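Local atomic coordinates of putative riboflavin biosynthesis protein (Shewanella loihica, PDB entry 3KY8), a protein that probably acts as a 5-amino-6-(5-phosphoribosylamino)uracil reductase in riboflavin biosynthesis. Residues V24-S29 against Y131-V136; Y33-D36 against K40-W43; T55-L60 against W84-P89; N140-D145 against S171-N176; M150-F155 against P164-L169. All blocks are in the same frame, centred on the assembly; numbering follows the deposited sequence.

Contact 1. Residues V24-S29 against Y131-V136. With SO4 (sulfate ion), chain E.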
# COMPACT_ATOMS: atom_id res chain seq x y z
N VAL A 24 -9.25 -2.49 -11.92
CA VAL A 24 -7.83 -2.72 -11.67
C VAL A 24 -7.70 -4.10 -11.06
O VAL A 24 -8.56 -4.50 -10.24
CB VAL A 24 -7.25 -1.66 -10.74
CG1 VAL A 24 -5.87 -2.01 -10.30
CG2 VAL A 24 -7.29 -0.31 -11.45
N PHE A 25 -6.73 -4.87 -11.54
CA PHE A 25 -6.38 -6.18 -10.98
C PHE A 25 -4.85 -6.34 -11.05
O PHE A 25 -4.28 -6.62 -12.11
CB PHE A 25 -7.12 -7.29 -11.74
CG PHE A 25 -6.88 -8.69 -11.21
CD1 PHE A 25 -5.80 -9.43 -11.63
CD2 PHE A 25 -7.73 -9.27 -10.29
CE1 PHE A 25 -5.60 -10.70 -11.15
CE2 PHE A 25 -7.52 -10.54 -9.81
CZ PHE A 25 -6.46 -11.23 -10.21
N ILE A 26 -4.19 -6.15 -9.92
CA ILE A 26 -2.75 -5.95 -9.92
C ILE A 26 -2.06 -6.46 -8.65
O ILE A 26 -2.62 -6.43 -7.55
CB ILE A 26 -2.42 -4.42 -10.13
CG1 ILE A 26 -1.02 -4.26 -10.79
CG2 ILE A 26 -2.53 -3.68 -8.79
CD1 ILE A 26 -0.83 -2.96 -11.56
N ALA A 27 -0.82 -6.91 -8.82
CA ALA A 27 -0.00 -7.36 -7.71
C ALA A 27 0.89 -6.19 -7.34
O ALA A 27 1.48 -5.56 -8.20
CB ALA A 27 0.84 -8.54 -8.13
N THR A 28 0.98 -5.91 -6.05
CA THR A 28 1.88 -4.89 -5.52
C THR A 28 2.72 -5.47 -4.37
O THR A 28 2.32 -6.41 -3.67
CB THR A 28 1.02 -3.66 -5.02
OG1 THR A 28 1.87 -2.65 -4.53
CG2 THR A 28 0.12 -4.03 -3.90
N SER A 29 3.87 -4.86 -4.15
CA SER A 29 4.63 -5.09 -2.93
C SER A 29 3.94 -4.41 -1.76
O SER A 29 2.97 -3.66 -1.92
CB SER A 29 6.05 -4.56 -3.09
OG SER A 29 6.05 -3.14 -3.15
N TYR A 131 -10.45 -3.82 -18.26
CA TYR A 131 -9.37 -4.14 -17.33
C TYR A 131 -8.24 -3.11 -17.54
O TYR A 131 -7.51 -3.15 -18.52
CB TYR A 131 -8.96 -5.60 -17.57
CG TYR A 131 -7.67 -6.08 -16.94
CD1 TYR A 131 -7.12 -5.47 -15.81
CD2 TYR A 131 -7.04 -7.22 -17.44
CE1 TYR A 131 -5.95 -5.93 -15.26
CE2 TYR A 131 -5.88 -7.69 -16.87
CZ TYR A 131 -5.35 -7.04 -15.79
OH TYR A 131 -4.20 -7.52 -15.26
N ILE A 132 -8.16 -2.15 -16.62
CA ILE A 132 -7.22 -1.05 -16.72
C ILE A 132 -5.89 -1.50 -16.08
O ILE A 132 -5.86 -1.86 -14.89
CB ILE A 132 -7.73 0.23 -16.02
CG1 ILE A 132 -9.19 0.54 -16.39
CG2 ILE A 132 -6.84 1.39 -16.35
CD1 ILE A 132 -9.51 0.55 -17.90
N ASP A 133 -4.80 -1.47 -16.87
CA ASP A 133 -3.51 -2.00 -16.42
C ASP A 133 -2.36 -1.04 -16.72
O ASP A 133 -2.39 -0.32 -17.69
CB ASP A 133 -3.21 -3.37 -17.04
CG ASP A 133 -2.12 -4.14 -16.27
OD1 ASP A 133 -2.01 -4.01 -15.03
OD2 ASP A 133 -1.39 -4.91 -16.92
N GLY A 134 -1.36 -1.03 -15.85
CA GLY A 134 -0.23 -0.15 -16.01
C GLY A 134 -0.34 0.98 -15.01
O GLY A 134 -1.39 1.58 -14.88
N GLY A 135 0.78 1.30 -14.37
CA GLY A 135 0.86 2.33 -13.35
C GLY A 135 0.49 3.72 -13.80
O GLY A 135 -0.31 4.39 -13.15
N VAL A 136 1.07 4.17 -14.91
CA VAL A 136 0.76 5.49 -15.42
C VAL A 136 -0.70 5.55 -15.84
O VAL A 136 -1.35 6.53 -15.58
CB VAL A 136 1.72 5.97 -16.53
CG1 VAL A 136 1.38 7.44 -17.04
CG2 VAL A 136 3.18 5.92 -16.01
S SO4 E . 1.89 2.22 -18.19
O1 SO4 E . 2.67 2.55 -17.03
O2 SO4 E . 2.33 3.01 -19.31
O3 SO4 E . 0.51 2.61 -17.97
O4 SO4 E . 2.02 0.81 -18.44
O HOH W 1 -4.67 -3.52 -13.07
O HOH W 2 -2.22 -6.27 -13.77
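Tyr131 reaches Phe25 with CE1 and its hydroxyl. CE1 lies 4.0 Å from Phe25 CB and 3.6 Å from Phe25 O, while OH comes near the plane of the Phe25 ring, at the rim. CG of Tyr131 is turned away from its own backbone N (chi1 167°), which carries the hydroxyl across to strand 24-29. Two waters fill the gap between the diverging strands. One accepts from Phe25 N and donates to Ile132 O, 2.7 Å away. The other donates to Phe25 O and to Asp133 OD1 and accepts from Tyr131 OH at 2.8 Å. A phenylalanine at Tyr131 would probably leave this second water without its hydroxyl donor and less firmly placed. Beside the waters, CD1 of Ile26 packs 3.8 Å from Asp133 OD1. The two strands point the same way but splay by 42°. After Asp133 the chain enters helix 135-143 through Gly134, the N-cap residue. Val136 N donates to O1 of a sulfate at 3.1 Å. The ion, probably from the crystallisation liquor, is also bonded by Thr73 and Thr137. Strand 21-29 lies between strands 129-133 and 149-158 in the mixed sheet. Leu60 of helix 57-63 packs on Phe25 and Tyr131, and Ile138 of helix 135-143 packs on Val24 and Ile26.

Contact 2. Residues Y33-D36 against K40-W43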
# COMPACT_ATOMS: atom_id res chain seq x y z
N TYR A 33 4.83 -0.93 -4.83
CA TYR A 33 5.47 -1.05 -6.14
C TYR A 33 4.94 -2.24 -6.94
O TYR A 33 4.72 -3.31 -6.40
CB TYR A 33 6.96 -1.22 -5.98
CG TYR A 33 7.60 -0.07 -5.25
CD1 TYR A 33 7.78 1.15 -5.89
CD2 TYR A 33 7.98 -0.18 -3.93
CE1 TYR A 33 8.36 2.22 -5.25
CE2 TYR A 33 8.54 0.90 -3.27
CZ TYR A 33 8.74 2.09 -3.95
OH TYR A 33 9.34 3.19 -3.34
N ILE A 34 4.83 -2.03 -8.24
CA ILE A 34 4.36 -3.05 -9.16
C ILE A 34 5.49 -3.67 -10.01
O ILE A 34 5.28 -4.70 -10.64
CB ILE A 34 3.20 -2.48 -10.01
CG1 ILE A 34 3.64 -1.39 -10.99
CG2 ILE A 34 2.16 -1.97 -9.06
CD1 ILE A 34 2.54 -0.93 -11.99
N ALA A 35 6.66 -3.05 -10.01
CA ALA A 35 7.88 -3.66 -10.49
C ALA A 35 9.03 -3.19 -9.58
O ALA A 35 8.91 -2.17 -8.91
CB ALA A 35 8.15 -3.26 -11.97
N ASP A 36 10.13 -3.93 -9.53
CA ASP A 36 11.29 -3.52 -8.72
C ASP A 36 12.13 -2.52 -9.49
O ASP A 36 11.77 -2.14 -10.62
CB ASP A 36 12.14 -4.73 -8.26
CG ASP A 36 12.83 -5.48 -9.42
OD1 ASP A 36 13.00 -4.92 -10.54
OD2 ASP A 36 13.19 -6.67 -9.19
N LYS A 40 11.74 -5.51 -12.95
CA LYS A 40 11.43 -6.95 -12.90
C LYS A 40 10.32 -7.35 -11.94
O LYS A 40 9.91 -6.58 -11.08
CB LYS A 40 12.69 -7.74 -12.50
CG LYS A 40 13.90 -7.53 -13.41
CD LYS A 40 13.58 -7.79 -14.87
CE LYS A 40 14.85 -7.90 -15.72
NZ LYS A 40 14.50 -8.44 -17.07
N LEU A 41 9.85 -8.59 -12.11
CA LEU A 41 8.77 -9.19 -11.31
C LEU A 41 9.20 -10.47 -10.61
O LEU A 41 8.37 -11.32 -10.26
CB LEU A 41 7.59 -9.53 -12.22
CG LEU A 41 6.94 -8.39 -13.02
CD1 LEU A 41 5.76 -9.00 -13.80
CD2 LEU A 41 6.48 -7.24 -12.12
N ASP A 42 10.50 -10.63 -10.39
CA ASP A 42 11.02 -11.83 -9.76
C ASP A 42 10.47 -12.00 -8.34
O ASP A 42 10.26 -13.12 -7.88
CB ASP A 42 12.56 -11.78 -9.69
CG ASP A 42 13.23 -11.73 -11.05
OD1 ASP A 42 12.71 -12.30 -12.04
OD2 ASP A 42 14.31 -11.12 -11.12
N TRP A 43 10.27 -10.89 -7.65
CA TRP A 43 9.65 -10.87 -6.31
C TRP A 43 8.26 -11.50 -6.24
O TRP A 43 7.84 -11.91 -5.16
CB TRP A 43 9.58 -9.45 -5.77
CG TRP A 43 8.85 -8.51 -6.67
CD1 TRP A 43 9.36 -7.85 -7.75
CD2 TRP A 43 7.48 -8.15 -6.58
NE1 TRP A 43 8.39 -7.09 -8.34
CE2 TRP A 43 7.22 -7.26 -7.65
CE3 TRP A 43 6.45 -8.49 -5.70
CZ2 TRP A 43 6.00 -6.70 -7.85
CZ3 TRP A 43 5.23 -7.92 -5.90
CH2 TRP A 43 4.99 -7.06 -6.98
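Asp36 and Lys40 pair at the two ends of a tight loop that holds an Asx turn, in the long connection between strand 21-29 and helix 57-63. The turn forms where Asp36 OD1 accepts from Arg38 N, two residues on. Asp36 N donates to Lys40 O, 3.1 Å away and nearly straight at 170°. In return Lys40 N donates to Asp36 OD1 at 2.8 Å. The aspartate reaches it because CG sits between its backbone N and carbonyl carbon (chi1 66°), folding the carboxylate back over the turn. The N-H meets OD1 from above the carboxylate plane. This one oxygen thus ties two backbone amides of the loop. An alanine at Asp36 would probably leave both amides without this acceptor and let the turn loosen. The lysine chain bends at its second torsion, and its CB passes 3.4 Å from Asp36 OD1. Trp43 takes a similar first torsion to Asp36 (chi1 56°), which directs its indole toward residues 33-36. Its NE1 makes a weak bond to Lys40 O, an acceptor already used by Asp36 N. The indole also meets Phe155 edge-to-face. Backbone bonds join Ile34 and Ala35 to Val163, beside the loop. Ile34 O lies in the indole plane at its edge, 3.5 Å from Trp43 CZ2, and is 3.2 Å from Leu41 CD2.

Contact 3. Residues T55-L60 against W84-P89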
# COMPACT_ATOMS: atom_id res chain seq x y z
N THR A 55 -5.68 -17.07 -8.73
CA THR A 55 -6.17 -16.11 -7.77
C THR A 55 -6.99 -14.98 -8.40
O THR A 55 -6.90 -13.86 -7.93
CB THR A 55 -5.00 -15.50 -6.96
OG1 THR A 55 -4.05 -14.94 -7.87
CG2 THR A 55 -4.34 -16.56 -6.09
N GLY A 56 -7.77 -15.29 -9.44
CA GLY A 56 -8.72 -14.35 -10.00
C GLY A 56 -8.59 -14.02 -11.47
O GLY A 56 -9.53 -13.46 -12.02
N PHE A 57 -7.45 -14.31 -12.10
CA PHE A 57 -7.19 -13.89 -13.49
C PHE A 57 -8.13 -14.50 -14.55
O PHE A 57 -8.57 -13.82 -15.45
CB PHE A 57 -5.75 -14.19 -13.89
CG PHE A 57 -5.36 -13.62 -15.26
CD1 PHE A 57 -5.23 -12.25 -15.44
CD2 PHE A 57 -5.11 -14.46 -16.35
CE1 PHE A 57 -4.86 -11.74 -16.66
CE2 PHE A 57 -4.76 -13.96 -17.58
CZ PHE A 57 -4.64 -12.59 -17.74
N VAL A 58 -8.39 -15.80 -14.46
CA VAL A 58 -9.23 -16.45 -15.45
C VAL A 58 -10.59 -15.81 -15.39
O VAL A 58 -11.15 -15.51 -16.43
CB VAL A 58 -9.35 -18.00 -15.25
CG1 VAL A 58 -9.64 -18.69 -16.58
CG2 VAL A 58 -8.10 -18.56 -14.69
N ALA A 59 -11.10 -15.56 -14.19
CA ALA A 59 -12.43 -14.99 -14.04
C ALA A 59 -12.49 -13.48 -14.48
O ALA A 59 -13.47 -13.03 -15.11
CB ALA A 59 -12.94 -15.19 -12.61
N LEU A 60 -11.46 -12.71 -14.14
CA LEU A 60 -11.34 -11.35 -14.63
C LEU A 60 -11.44 -11.35 -16.17
O LEU A 60 -12.28 -10.61 -16.75
CB LEU A 60 -10.02 -10.75 -14.16
CG LEU A 60 -9.69 -9.34 -14.68
CD1 LEU A 60 -10.52 -8.32 -13.94
CD2 LEU A 60 -8.19 -9.11 -14.52
N TRP A 84 1.47 -14.53 -25.71
CA TRP A 84 0.50 -13.48 -25.42
C TRP A 84 -0.52 -14.01 -24.42
O TRP A 84 -1.13 -15.06 -24.65
CB TRP A 84 -0.20 -13.08 -26.71
CG TRP A 84 -1.02 -11.86 -26.59
CD1 TRP A 84 -2.37 -11.79 -26.66
CD2 TRP A 84 -0.54 -10.53 -26.34
NE1 TRP A 84 -2.77 -10.48 -26.52
CE2 TRP A 84 -1.67 -9.69 -26.33
CE3 TRP A 84 0.72 -9.97 -26.17
CZ2 TRP A 84 -1.56 -8.32 -26.14
CZ3 TRP A 84 0.83 -8.62 -25.98
CH2 TRP A 84 -0.32 -7.80 -25.96
N PRO A 85 -0.65 -13.35 -23.27
CA PRO A 85 -1.50 -13.92 -22.23
C PRO A 85 -2.96 -13.52 -22.20
O PRO A 85 -3.68 -14.02 -21.34
CB PRO A 85 -0.83 -13.43 -20.96
CG PRO A 85 -0.23 -12.16 -21.33
CD PRO A 85 0.06 -12.16 -22.79
N TYR A 86 -3.38 -12.65 -23.12
CA TYR A 86 -4.74 -12.07 -23.11
C TYR A 86 -5.64 -12.57 -24.20
O TYR A 86 -5.26 -12.54 -25.38
CB TYR A 86 -4.69 -10.57 -23.22
CG TYR A 86 -3.72 -9.98 -22.28
CD1 TYR A 86 -3.97 -9.96 -20.91
CD2 TYR A 86 -2.54 -9.43 -22.75
CE1 TYR A 86 -3.05 -9.42 -20.04
CE2 TYR A 86 -1.63 -8.89 -21.92
CZ TYR A 86 -1.88 -8.89 -20.56
OH TYR A 86 -0.92 -8.33 -19.77
N SER A 87 -6.83 -13.02 -23.80
CA SER A 87 -7.84 -13.53 -24.69
C SER A 87 -8.79 -12.45 -25.21
O SER A 87 -9.67 -12.75 -26.03
CB SER A 87 -8.65 -14.60 -23.97
OG SER A 87 -9.32 -14.01 -22.87
N LYS A 88 -8.62 -11.21 -24.76
CA LYS A 88 -9.50 -10.11 -25.12
C LYS A 88 -8.61 -9.01 -25.71
O LYS A 88 -7.41 -8.98 -25.46
CB LYS A 88 -10.27 -9.58 -23.88
CG LYS A 88 -11.23 -10.58 -23.18
CD LYS A 88 -12.42 -11.05 -24.06
CE LYS A 88 -13.25 -12.11 -23.30
NZ LYS A 88 -13.99 -11.64 -22.06
N PRO A 89 -9.18 -8.09 -26.48
CA PRO A 89 -8.36 -7.04 -27.07
C PRO A 89 -7.67 -6.16 -26.05
O PRO A 89 -8.23 -5.86 -24.98
CB PRO A 89 -9.37 -6.19 -27.83
CG PRO A 89 -10.58 -7.04 -27.96
CD PRO A 89 -10.60 -7.93 -26.83
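Phe57 meets residues 84-89 with the far edge of its ring. Its CZ is 4.2 Å from Tyr86 CD1, and its CE2 is 3.9 Å from Pro85 O. The carbonyl oxygen lies in the plane of the phenylalanine ring. The two side chains cross at about a right angle. CG of Phe57 points away from its backbone N (chi1 -173°), which extends the ring off the first helical turn. Within the loop, Pro85 CG sits over the rim of one face of Tyr86, and Trp84 NE1 lies in the plane of that ring, at its edge. Val77 of helix 71-77 packs on all three of Trp84, Pro85 and Tyr86. Tyr86 also rests on Leu67 and Met69 of strand 66-70. Lys88 reaches carbonyls of Met61 and Val64 near the end of helix 57-63. Gly56 is its N-cap. Here the RibD C-terminal domain sets the start of helix 57-63 against the loop into strand 90-93; glycerol and an unidentified ligand near Phe57 may mark a pocket.

Contact 4. Residues N140-D145 against S171-N176. With SO4 (sulfate ion), chain J.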
# COMPACT_ATOMS: atom_id res chain seq x y z
N ASN A 140 -3.55 7.82 -14.20
CA ASN A 140 -4.29 8.76 -15.03
C ASN A 140 -5.81 8.61 -14.95
O ASN A 140 -6.52 9.62 -14.87
CB ASN A 140 -3.79 8.74 -16.48
CG ASN A 140 -2.48 9.47 -16.63
OD1 ASN A 140 -2.15 10.37 -15.86
ND2 ASN A 140 -1.72 9.09 -17.62
N PHE A 141 -6.28 7.36 -14.94
CA PHE A 141 -7.69 7.06 -14.65
C PHE A 141 -8.17 7.62 -13.28
O PHE A 141 -9.19 8.31 -13.21
CB PHE A 141 -7.97 5.55 -14.74
CG PHE A 141 -8.31 5.08 -16.14
CD1 PHE A 141 -7.35 5.11 -17.16
CD2 PHE A 141 -9.57 4.57 -16.44
CE1 PHE A 141 -7.66 4.68 -18.45
CE2 PHE A 141 -9.88 4.17 -17.74
CZ PHE A 141 -8.90 4.22 -18.74
N LEU A 142 -7.38 7.36 -12.25
CA LEU A 142 -7.65 7.86 -10.90
C LEU A 142 -7.68 9.37 -10.81
O LEU A 142 -8.54 9.90 -10.06
CB LEU A 142 -6.66 7.27 -9.90
CG LEU A 142 -6.84 5.77 -9.60
CD1 LEU A 142 -5.66 5.16 -8.77
CD2 LEU A 142 -8.15 5.61 -8.91
N LYS A 143 -6.81 10.07 -11.57
CA LYS A 143 -6.81 11.55 -11.62
C LYS A 143 -8.10 12.11 -12.23
O LYS A 143 -8.40 13.27 -12.04
CB LYS A 143 -5.57 12.15 -12.34
CG LYS A 143 -4.24 11.88 -11.60
CD LYS A 143 -2.97 12.39 -12.38
CE LYS A 143 -1.62 12.16 -11.61
NZ LYS A 143 -0.43 13.11 -11.95
N GLU A 144 -8.87 11.30 -12.94
CA GLU A 144 -10.18 11.72 -13.43
C GLU A 144 -11.34 10.96 -12.77
O GLU A 144 -12.52 11.09 -13.18
CB GLU A 144 -10.22 11.55 -14.95
CG GLU A 144 -9.39 12.64 -15.67
CD GLU A 144 -9.42 12.49 -17.18
OE1 GLU A 144 -10.52 12.37 -17.75
OE2 GLU A 144 -8.34 12.45 -17.80
N ASP A 145 -10.99 10.20 -11.74
CA ASP A 145 -11.92 9.42 -10.94
C ASP A 145 -12.66 8.42 -11.80
O ASP A 145 -13.88 8.34 -11.74
CB ASP A 145 -12.88 10.33 -10.17
CG ASP A 145 -13.56 9.62 -9.00
OD1 ASP A 145 -13.19 8.50 -8.63
OD2 ASP A 145 -14.46 10.24 -8.43
N SER A 171 -7.82 15.27 -4.80
CA SER A 171 -8.52 15.02 -3.53
C SER A 171 -8.54 13.52 -3.26
O SER A 171 -8.39 12.71 -4.17
CB SER A 171 -9.98 15.51 -3.56
OG SER A 171 -10.16 16.61 -4.42
N SER A 172 -8.73 13.18 -1.98
CA SER A 172 -8.79 11.80 -1.58
C SER A 172 -9.99 11.15 -2.28
O SER A 172 -10.96 11.84 -2.66
CB SER A 172 -8.84 11.69 -0.05
OG SER A 172 -10.03 12.22 0.47
N LEU A 173 -9.84 9.85 -2.55
CA LEU A 173 -10.84 9.01 -3.17
C LEU A 173 -11.10 7.84 -2.24
O LEU A 173 -10.17 7.09 -1.94
CB LEU A 173 -10.36 8.50 -4.54
CG LEU A 173 -10.15 9.51 -5.67
CD1 LEU A 173 -9.58 8.82 -6.90
CD2 LEU A 173 -11.44 10.28 -5.99
N SER A 174 -12.35 7.71 -1.79
CA SER A 174 -12.80 6.69 -0.86
C SER A 174 -13.38 5.49 -1.55
O SER A 174 -14.04 5.63 -2.59
CB SER A 174 -13.89 7.23 0.06
OG SER A 174 -13.30 8.12 0.98
N PHE A 175 -13.15 4.32 -0.94
CA PHE A 175 -13.62 3.03 -1.46
C PHE A 175 -14.28 2.23 -0.34
O PHE A 175 -14.08 2.50 0.84
CB PHE A 175 -12.44 2.22 -2.02
CG PHE A 175 -11.79 2.84 -3.22
CD1 PHE A 175 -10.89 3.88 -3.08
CD2 PHE A 175 -12.11 2.41 -4.51
CE1 PHE A 175 -10.34 4.49 -4.20
CE2 PHE A 175 -11.54 3.01 -5.62
CZ PHE A 175 -10.63 4.05 -5.45
N ASN A 176 -15.08 1.24 -0.72
CA ASN A 176 -15.64 0.25 0.19
C ASN A 176 -14.79 -1.01 0.10
O ASN A 176 -14.25 -1.30 -0.97
CB ASN A 176 -17.08 -0.09 -0.24
CG ASN A 176 -18.07 0.98 0.19
OD1 ASN A 176 -18.05 1.40 1.35
ND2 ASN A 176 -18.89 1.45 -0.74
S SO4 J . -9.26 16.67 0.07
O1 SO4 J . -9.44 16.73 1.52
O2 SO4 J . -8.57 17.87 -0.47
O3 SO4 J . -10.55 16.61 -0.56
O4 SO4 J . -8.58 15.40 -0.20
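Leu173 makes a buried apolar contact with the C-terminal end of helix 135-143, at the start of strand 173-183, outermost within this chain. Its side chain points at the helix end and carries the contact with both methyls. CD1 packs 4.0 Å from Leu142 CD2 and 3.5 Å from Leu142 O. CD2 lies 3.6 Å from Asp145 OD1, the leucine and aspartate chains running past each other in opposite directions. CG of Leu173 stands opposite its carbonyl carbon (chi1 -65°), which brings the forked end onto the last helical turn. That turn ends in a Schellman motif. Asp145, with positive phi, is its C-prime residue: Asp145 N bonds to Leu142 O, and Leu146 N to Phe141 O. The carboxylate of Asp145 has a stronger partner than the leucine, since OD1 forms a salt bridge with Arg194. Arg194 also bonds to Ser174 O and packs on Leu173, so it links the helix end to the strand. Just before the strand, Ser172 N donates to O4 of a sulfate at 2.8 Å. The ion, probably from the crystallisation liquor, is also held by Lys37 of the second subunit. Strand 187-194 flanks strand 173-183. On its other side, Leu173 and Ser174 pair antiparallel with a strand of the second subunit, so the sheet runs on across the dimer, while Leu158 of that subunit packs on Leu142 and Phe175.

Contact 5. Residues M150-F155 against P164-L169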
# COMPACT_ATOMS: atom_id res chain seq x y z
N MSE A 150 -11.04 -2.04 -7.73
CA MSE A 150 -9.63 -2.50 -7.69
C MSE A 150 -9.49 -3.77 -6.86
O MSE A 150 -9.97 -3.84 -5.71
CB MSE A 150 -8.67 -1.44 -7.11
CG MSE A 150 -8.96 -0.06 -7.63
SE MSE A 150 -7.53 1.12 -7.12
CE MSE A 150 -8.11 1.22 -5.30
N VAL A 151 -8.84 -4.77 -7.45
CA VAL A 151 -8.48 -5.98 -6.71
C VAL A 151 -6.95 -5.93 -6.59
O VAL A 151 -6.22 -5.87 -7.60
CB VAL A 151 -8.95 -7.28 -7.39
CG1 VAL A 151 -8.62 -8.46 -6.52
CG2 VAL A 151 -10.43 -7.22 -7.72
N ILE A 152 -6.47 -5.85 -5.35
CA ILE A 152 -5.05 -5.68 -5.10
C ILE A 152 -4.56 -6.89 -4.33
O ILE A 152 -5.08 -7.18 -3.26
CB ILE A 152 -4.76 -4.38 -4.32
CG1 ILE A 152 -5.05 -3.16 -5.19
CG2 ILE A 152 -3.31 -4.29 -3.84
CD1 ILE A 152 -5.60 -2.02 -4.44
N THR A 153 -3.55 -7.56 -4.89
CA THR A 153 -2.89 -8.68 -4.24
C THR A 153 -1.57 -8.20 -3.71
O THR A 153 -0.66 -7.88 -4.48
CB THR A 153 -2.73 -9.87 -5.22
OG1 THR A 153 -4.03 -10.20 -5.69
CG2 THR A 153 -2.16 -11.09 -4.56
N ARG A 154 -1.49 -8.12 -2.39
CA ARG A 154 -0.35 -7.52 -1.75
C ARG A 154 0.64 -8.55 -1.21
O ARG A 154 0.28 -9.45 -0.45
CB ARG A 154 -0.81 -6.54 -0.67
CG ARG A 154 0.31 -5.64 -0.17
CD ARG A 154 -0.19 -4.62 0.81
NE ARG A 154 -1.20 -3.75 0.22
CZ ARG A 154 -0.97 -2.59 -0.39
NH1 ARG A 154 0.25 -2.11 -0.50
NH2 ARG A 154 -1.99 -1.86 -0.84
N PHE A 155 1.89 -8.41 -1.63
CA PHE A 155 2.93 -9.37 -1.31
C PHE A 155 3.71 -8.87 -0.08
O PHE A 155 4.00 -7.68 0.04
CB PHE A 155 3.90 -9.50 -2.49
CG PHE A 155 3.42 -10.39 -3.59
CD1 PHE A 155 2.33 -10.05 -4.35
CD2 PHE A 155 4.08 -11.56 -3.87
CE1 PHE A 155 1.92 -10.85 -5.32
CE2 PHE A 155 3.64 -12.38 -4.87
CZ PHE A 155 2.57 -12.03 -5.58
N PRO A 164 5.95 2.61 -8.90
CA PRO A 164 4.78 2.76 -8.02
C PRO A 164 3.46 2.46 -8.68
O PRO A 164 3.26 2.80 -9.83
CB PRO A 164 4.83 4.22 -7.57
CG PRO A 164 5.79 4.91 -8.48
CD PRO A 164 6.59 3.89 -9.23
N LEU A 165 2.56 1.82 -7.93
CA LEU A 165 1.16 1.71 -8.36
C LEU A 165 0.47 3.07 -8.32
O LEU A 165 -0.16 3.47 -9.30
CB LEU A 165 0.41 0.70 -7.49
CG LEU A 165 -1.09 0.55 -7.66
CD1 LEU A 165 -1.43 0.35 -9.08
CD2 LEU A 165 -1.59 -0.60 -6.78
N PHE A 166 0.59 3.81 -7.22
CA PHE A 166 -0.21 5.01 -7.07
C PHE A 166 0.60 6.27 -7.20
O PHE A 166 1.82 6.25 -7.06
CB PHE A 166 -0.96 5.04 -5.74
CG PHE A 166 -1.92 3.91 -5.56
CD1 PHE A 166 -3.09 3.81 -6.34
CD2 PHE A 166 -1.69 2.94 -4.60
CE1 PHE A 166 -3.97 2.75 -6.19
CE2 PHE A 166 -2.62 1.88 -4.43
CZ PHE A 166 -3.76 1.81 -5.24
N GLY A 167 -0.08 7.36 -7.52
CA GLY A 167 0.55 8.65 -7.67
C GLY A 167 -0.21 9.67 -6.87
O GLY A 167 -0.70 9.38 -5.75
N GLU A 168 -0.29 10.87 -7.44
CA GLU A 168 -0.92 12.01 -6.78
C GLU A 168 -2.34 12.25 -7.29
O GLU A 168 -2.71 11.83 -8.41
CB GLU A 168 -0.09 13.27 -6.97
CG GLU A 168 1.23 13.26 -6.14
CD GLU A 168 2.37 12.52 -6.83
OE1 GLU A 168 2.78 12.93 -7.96
OE2 GLU A 168 2.87 11.53 -6.23
N LEU A 169 -3.10 12.95 -6.45
CA LEU A 169 -4.50 13.26 -6.68
C LEU A 169 -4.87 14.60 -6.15
O LEU A 169 -4.35 15.07 -5.14
CB LEU A 169 -5.39 12.22 -6.00
CG LEU A 169 -5.28 10.77 -6.43
CD1 LEU A 169 -5.96 9.90 -5.40
CD2 LEU A 169 -5.87 10.61 -7.86
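Phe166 meets Met150 and Ile152 of strand 150-155 with the edge of its ring. Leu165, just before it in the chain, lies against the same ring, its CG 3.7 Å above the centre of one face. Leu165 also packs on Ile26, Ile34 and Ile138. At Phe166 itself, the selenium of Met150, a selenomethionine in this crystal, sits 4.0 Å from CE1 of the ring. It lies 5.3 Å from the ring centroid and 87° off the ring normal, so this is an edge-on Met-aromatic contact. The Met150 chain bends at its third torsion (chi3 -75°), and its methyl stays near the same edge. Ile152 adds a second apolar touch at this rim, with CD1 4.3 Å from Phe166 CZ. Leu169 then packs on Leu142 of helix 135-143, as Phe166 does, and its backbone bonds to the second subunit. Leu158 of that subunit covers Phe166 and Leu169, and its Leu30 packs on Met150. Strand 149-158 runs between strands 21-29 and 187-194, and residues 164-169 lie over one face of it beside helix 135-143.

In the fold
From the N terminus, strand 21-29 enters first and opens contact 1, which closes about a hundred residues later at strand 129-133. Within that span lie contact 2, a short loop just after the strand, and then contact 3, which closes from helix 57-63 to the loop before strand 90-93. Contacts 2 and 3 follow in series and do not touch. After contact 1 closes, helix 135-143 opens contact 4. Contact 5 lies wholly within its span. Contacts 1 and 5 lie on neighbouring strands, 21-29 and 149-158, of one sheet. Contact 2 touches contact 5 where Tyr33 meets Pro164. Contacts 4 and 5 meet through Leu142, and both reach the second subunit.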